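Local atomic coordinates of cycloalternan-forming enzyme (Listeria monocytogenes serovar 1/2a, PDB entry 5F7U), a protein that belongs to glycosyl hydrolase family 31, combining a TIM-barrel domain with beta-rich flanking domains and a family 6 carbohydrate-binding module. Residues D464-Y468 against E469-N473; E475-M478 against I479-G482. The protein carries 1 engineered substitution. One frame throughout, in Å; residues are numbered along the deposited sequence.

Contact 1: residues D464-Y468 against E469-N473. With GLC (alpha-D-glucopyranose), chain C; GLC (alpha-D-glucopyranose), chain B.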
# COMPACT_ATOMS: atom_id res chain seq x y z
N ASP A 464 -7.70 27.84 -19.89
CA ASP A 464 -7.69 27.35 -21.27
C ASP A 464 -7.92 28.46 -22.30
O ASP A 464 -8.31 28.19 -23.44
CB ASP A 464 -8.70 26.22 -21.43
CG ASP A 464 -10.13 26.69 -21.24
OD1 ASP A 464 -10.37 27.83 -20.77
OD2 ASP A 464 -11.04 25.90 -21.55
N GLY A 465 -7.70 29.70 -21.89
CA GLY A 465 -7.85 30.84 -22.79
C GLY A 465 -9.27 31.30 -23.04
O GLY A 465 -9.46 32.33 -23.68
N THR A 466 -10.27 30.56 -22.56
CA THR A 466 -11.67 31.01 -22.61
C THR A 466 -11.92 32.10 -21.56
O THR A 466 -11.23 32.16 -20.53
CB THR A 466 -12.69 29.86 -22.40
OG1 THR A 466 -12.46 29.23 -21.13
CG2 THR A 466 -12.59 28.80 -23.51
N VAL A 467 -12.90 32.97 -21.84
CA VAL A 467 -13.33 34.00 -20.90
C VAL A 467 -14.31 33.38 -19.89
O VAL A 467 -15.27 32.72 -20.28
CB VAL A 467 -13.98 35.21 -21.63
CG1 VAL A 467 -14.53 36.23 -20.64
CG2 VAL A 467 -12.96 35.87 -22.55
N TYR A 468 -14.02 33.56 -18.59
CA TYR A 468 -14.95 33.14 -17.54
C TYR A 468 -14.70 34.03 -16.33
O TYR A 468 -13.66 33.92 -15.67
CB TYR A 468 -14.76 31.65 -17.17
CG TYR A 468 -15.95 31.06 -16.45
CD1 TYR A 468 -17.05 30.59 -17.17
CD2 TYR A 468 -15.97 30.96 -15.05
CE1 TYR A 468 -18.15 30.03 -16.52
CE2 TYR A 468 -17.07 30.40 -14.38
CZ TYR A 468 -18.16 29.94 -15.13
OH TYR A 468 -19.26 29.39 -14.51
N GLU A 469 -15.64 34.94 -16.08
CA GLU A 469 -15.43 36.07 -15.17
C GLU A 469 -14.73 35.74 -13.84
O GLU A 469 -13.67 36.31 -13.54
CB GLU A 469 -16.74 36.81 -14.92
CG GLU A 469 -16.57 38.14 -14.19
CD GLU A 469 -17.88 38.89 -14.01
OE1 GLU A 469 -18.97 38.30 -14.17
OE2 GLU A 469 -17.81 40.09 -13.67
N GLN A 470 -15.31 34.82 -13.06
CA GLN A 470 -14.76 34.49 -11.74
C GLN A 470 -13.35 33.92 -11.81
O GLN A 470 -12.51 34.28 -10.99
CB GLN A 470 -15.68 33.54 -10.95
CG GLN A 470 -15.32 33.44 -9.46
CD GLN A 470 -15.33 34.80 -8.78
OE1 GLN A 470 -16.28 35.55 -8.92
NE2 GLN A 470 -14.27 35.11 -8.06
N ARG A 471 -13.12 33.05 -12.78
CA ARG A 471 -11.84 32.41 -12.98
C ARG A 471 -10.80 33.48 -13.37
O ARG A 471 -9.69 33.48 -12.83
CB ARG A 471 -11.97 31.33 -14.06
CG ARG A 471 -10.93 30.23 -14.04
CD ARG A 471 -11.10 29.42 -15.33
NE ARG A 471 -10.33 30.03 -16.42
CZ ARG A 471 -10.69 30.10 -17.70
NH1 ARG A 471 -9.86 30.68 -18.56
NH2 ARG A 471 -11.86 29.62 -18.14
N ASP A 472 -11.19 34.38 -14.27
CA ASP A 472 -10.33 35.50 -14.69
C ASP A 472 -9.96 36.42 -13.51
O ASP A 472 -8.78 36.74 -13.32
CB ASP A 472 -10.97 36.28 -15.86
CG ASP A 472 -11.06 35.45 -17.14
OD1 ASP A 472 -10.18 34.56 -17.35
OD2 ASP A 472 -12.00 35.65 -17.93
N ASN A 473 -10.95 36.78 -12.70
CA ASN A 473 -10.72 37.55 -11.46
C ASN A 473 -9.72 36.87 -10.52
O ASN A 473 -8.76 37.50 -10.06
CB ASN A 473 -12.05 37.79 -10.72
CG ASN A 473 -12.98 38.76 -11.45
OD1 ASN A 473 -12.63 39.39 -12.44
ND2 ASN A 473 -14.20 38.86 -10.94
C1 GLC C . -22.06 32.85 -13.17
C2 GLC C . -22.41 34.24 -12.62
C3 GLC C . -21.96 35.35 -13.58
C4 GLC C . -20.48 35.20 -13.94
C5 GLC C . -20.17 33.79 -14.45
C6 GLC C . -18.68 33.58 -14.62
O2 GLC C . -23.82 34.34 -12.40
O3 GLC C . -22.17 36.62 -12.96
O4 GLC C . -20.13 36.16 -14.94
O5 GLC C . -20.66 32.80 -13.53
O6 GLC C . -18.03 33.72 -13.35
C1 GLC B . -21.56 31.44 -18.33
C2 GLC B . -22.88 31.52 -19.12
C3 GLC B . -24.10 31.94 -18.28
C4 GLC B . -24.15 31.20 -16.94
C5 GLC B . -22.80 31.48 -16.27
C6 GLC B . -22.75 31.17 -14.78
O1 GLC B . -20.91 32.72 -18.22
O2 GLC B . -22.73 32.42 -20.22
O3 GLC B . -25.32 31.70 -19.00
O4 GLC B . -25.23 31.69 -16.13
O5 GLC B . -21.74 30.86 -17.01
O6 GLC B . -22.98 32.47 -14.21
O HOH W 1 -9.57 34.52 -20.19

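Contact 2: residues E475-M478 against I479-G482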
# COMPACT_ATOMS: atom_id res chain seq x y z
N GLU A 475 -7.51 34.56 -11.21
CA GLU A 475 -6.20 34.48 -11.84
C GLU A 475 -5.41 35.77 -11.67
O GLU A 475 -4.23 35.73 -11.30
CB GLU A 475 -6.32 34.14 -13.32
CG GLU A 475 -4.95 33.91 -13.93
CD GLU A 475 -4.98 33.47 -15.37
OE1 GLU A 475 -4.21 34.04 -16.17
OE2 GLU A 475 -5.75 32.56 -15.71
N GLU A 476 -6.05 36.91 -11.94
CA GLU A 476 -5.40 38.20 -11.78
C GLU A 476 -4.89 38.41 -10.35
O GLU A 476 -3.76 38.84 -10.16
CB GLU A 476 -6.33 39.34 -12.21
CG GLU A 476 -5.64 40.70 -12.30
CD GLU A 476 -6.50 41.76 -12.96
OE1 GLU A 476 -7.55 41.41 -13.57
OE2 GLU A 476 -6.13 42.96 -12.89
N TYR A 477 -5.73 38.06 -9.37
CA TYR A 477 -5.36 38.14 -7.95
C TYR A 477 -4.19 37.22 -7.60
O TYR A 477 -3.23 37.64 -6.96
CB TYR A 477 -6.57 37.83 -7.06
CG TYR A 477 -6.29 37.96 -5.57
CD1 TYR A 477 -6.05 39.21 -4.98
CD2 TYR A 477 -6.25 36.83 -4.75
CE1 TYR A 477 -5.79 39.33 -3.62
CE2 TYR A 477 -5.99 36.94 -3.39
CZ TYR A 477 -5.76 38.19 -2.83
OH TYR A 477 -5.50 38.32 -1.49
N MET A 478 -4.31 35.96 -8.03
CA MET A 478 -3.30 34.94 -7.77
C MET A 478 -1.92 35.38 -8.26
O MET A 478 -0.94 35.27 -7.52
CB MET A 478 -3.73 33.63 -8.44
CG MET A 478 -2.88 32.43 -8.10
SD MET A 478 -3.59 31.04 -9.01
CE MET A 478 -2.48 29.74 -8.48
N ILE A 479 -1.85 35.89 -9.48
CA ILE A 479 -0.61 36.38 -10.06
C ILE A 479 -0.06 37.60 -9.30
O ILE A 479 1.11 37.58 -8.90
CB ILE A 479 -0.77 36.68 -11.57
CG1 ILE A 479 -1.08 35.37 -12.32
CG2 ILE A 479 0.50 37.32 -12.15
CD1 ILE A 479 -1.59 35.57 -13.73
N SER A 480 -0.91 38.61 -9.06
CA SER A 480 -0.47 39.84 -8.36
C SER A 480 0.05 39.58 -6.94
O SER A 480 0.94 40.29 -6.47
CB SER A 480 -1.59 40.90 -8.35
OG SER A 480 -2.58 40.59 -7.38
N GLN A 481 -0.49 38.55 -6.27
CA GLN A 481 -0.08 38.20 -4.91
C GLN A 481 1.17 37.33 -4.84
O GLN A 481 1.72 37.13 -3.75
CB GLN A 481 -1.23 37.51 -4.16
CG GLN A 481 -2.40 38.42 -3.86
CD GLN A 481 -1.98 39.74 -3.23
OE1 GLN A 481 -1.56 39.77 -2.08
NE2 GLN A 481 -2.06 40.83 -4.00
N GLY A 482 1.59 36.80 -5.98
CA GLY A 482 2.69 35.84 -6.04
C GLY A 482 2.29 34.51 -5.42
O GLY A 482 3.11 33.85 -4.79

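Contact 1: residues D464-Y468 against E469-N473
Tyr468 and Asp472 mark the point where an irregular loop becomes helix 469-481. Tyr468 is the N-cap, and its O takes the first i-to-i+4 bond, from Asp472 N at 2.9 Å. Asp472 answers with its side chain: OD2 accepts Tyr468 N at 3.0 Å, the donor standing above the carboxylate plane, so the two residues are bonded in both directions. Its other oxygen, OD1, shares a bridging water with Thr466 O.

Arg471 runs from the helix back over the loop. Its chain stays extended until it bends at chi3 (87°), which brings the guanidinium end-on to Thr466. NH1 donates to Thr466 O at 2.8 Å in a bent bond, the oxygen lying off the guanidinium plane, whereas Thr466 OG1 lies close to that plane, 3.1 Å from NH2. Asp464 OD1 is 3.5 Å from NH2 but well out of the guanidinium plane, which makes this salt bridge one of charge alone. The same oxygen accepts Thr466 N, closing an Asx turn, and also the Thr466 hydroxyl. Outside the segments, Glu406 pairs with Arg471 NH2.

The first turn also meets sugar. One face of the Tyr468 ring receives C6 of the chain C glucose, with CE2 3.6 Å from that carbon and the contact offset toward the rim. Gln470 N donates to O6 of this glucose at 2.9 Å, and the sugar's O4 donates to Glu469 OE1 at 2.6 Å. An aromatic platform, a backbone N-H of a helix's first turn and a carboxylate together form part of a glycan pocket, of a kind familiar from carbohydrate-binding surfaces.

Contact 2: residues E475-M478 against I479-G482
Tyr477 swings its ring along the helix with CG opposite the backbone N (chi1 -177°), while Gln481, one turn on, places CG beside its own N (chi1 -68°). These two chi1 values bring the glutamine's CG over one face of the ring, 3.6 Å from the Tyr477 centroid and 19° off the ring normal, a CH-pi contact. The bend at chi2 of Gln481 then turns the amide, whose plane is nearly parallel to the ring. Trp517 of helix 512-520 meets the same tyrosine edge-to-face.

Ser480 turns its hydroxyl back along the helix, where OG donates to Tyr477 O at 3.0 Å. That carbonyl is therefore gripped twice, since Gln481 N also donates to Tyr477 O at 3.0 Å. A weak bond from Gln481 NE2 to Ser480 OG, 3.4 Å long, ties the two side chains into the same cluster.

The chain leaves the helix here through a Schellman motif. Gly482 takes up a positive phi, a conformation that glycine adopts readily, and its N donates to Ile479 O at 3.1 Å.

Earlier in the same turns the helix is regular: Ile479 N donates to Glu475 O at 3.0 Å, and Ser480 N to Glu476 O at 3.1 Å. Glu475 and Ile479 lie side by side and point the same way, with the CD1 methyl of Ile479 3.8 Å from Glu475 CG. The carboxylate of Glu475 continues past this methyl to a salt bridge with Arg494. Met478, buried and fully extended, packs against Leu461, Ile505 and the tryptophans Trp517 and Trp518.

In the fold
Contact 1 and contact 2 treat the two ends of one helix, 469-481, in the TIM-barrel family region after barrel strand 452-457; their centres lie 13 Å apart. The N-terminal end is capped by Tyr468 at the end of a loop and engages glucose, whereas the C-terminal end is finished by glycine and packs on strand 505-506 and helix 512-520 of the same chain. Glu475, at the start of contact 2, still has its side chain about 12 Å from a bound glucose. Asp463 lies near both contacts, in a long, weak ion pair with Arg471 and close to the like-charged Glu475. Tyr416, which hydrogen-bonds glucose, belongs to the glycan pocket that Tyr468, Glu469 and Gln470 of contact 1 help to form.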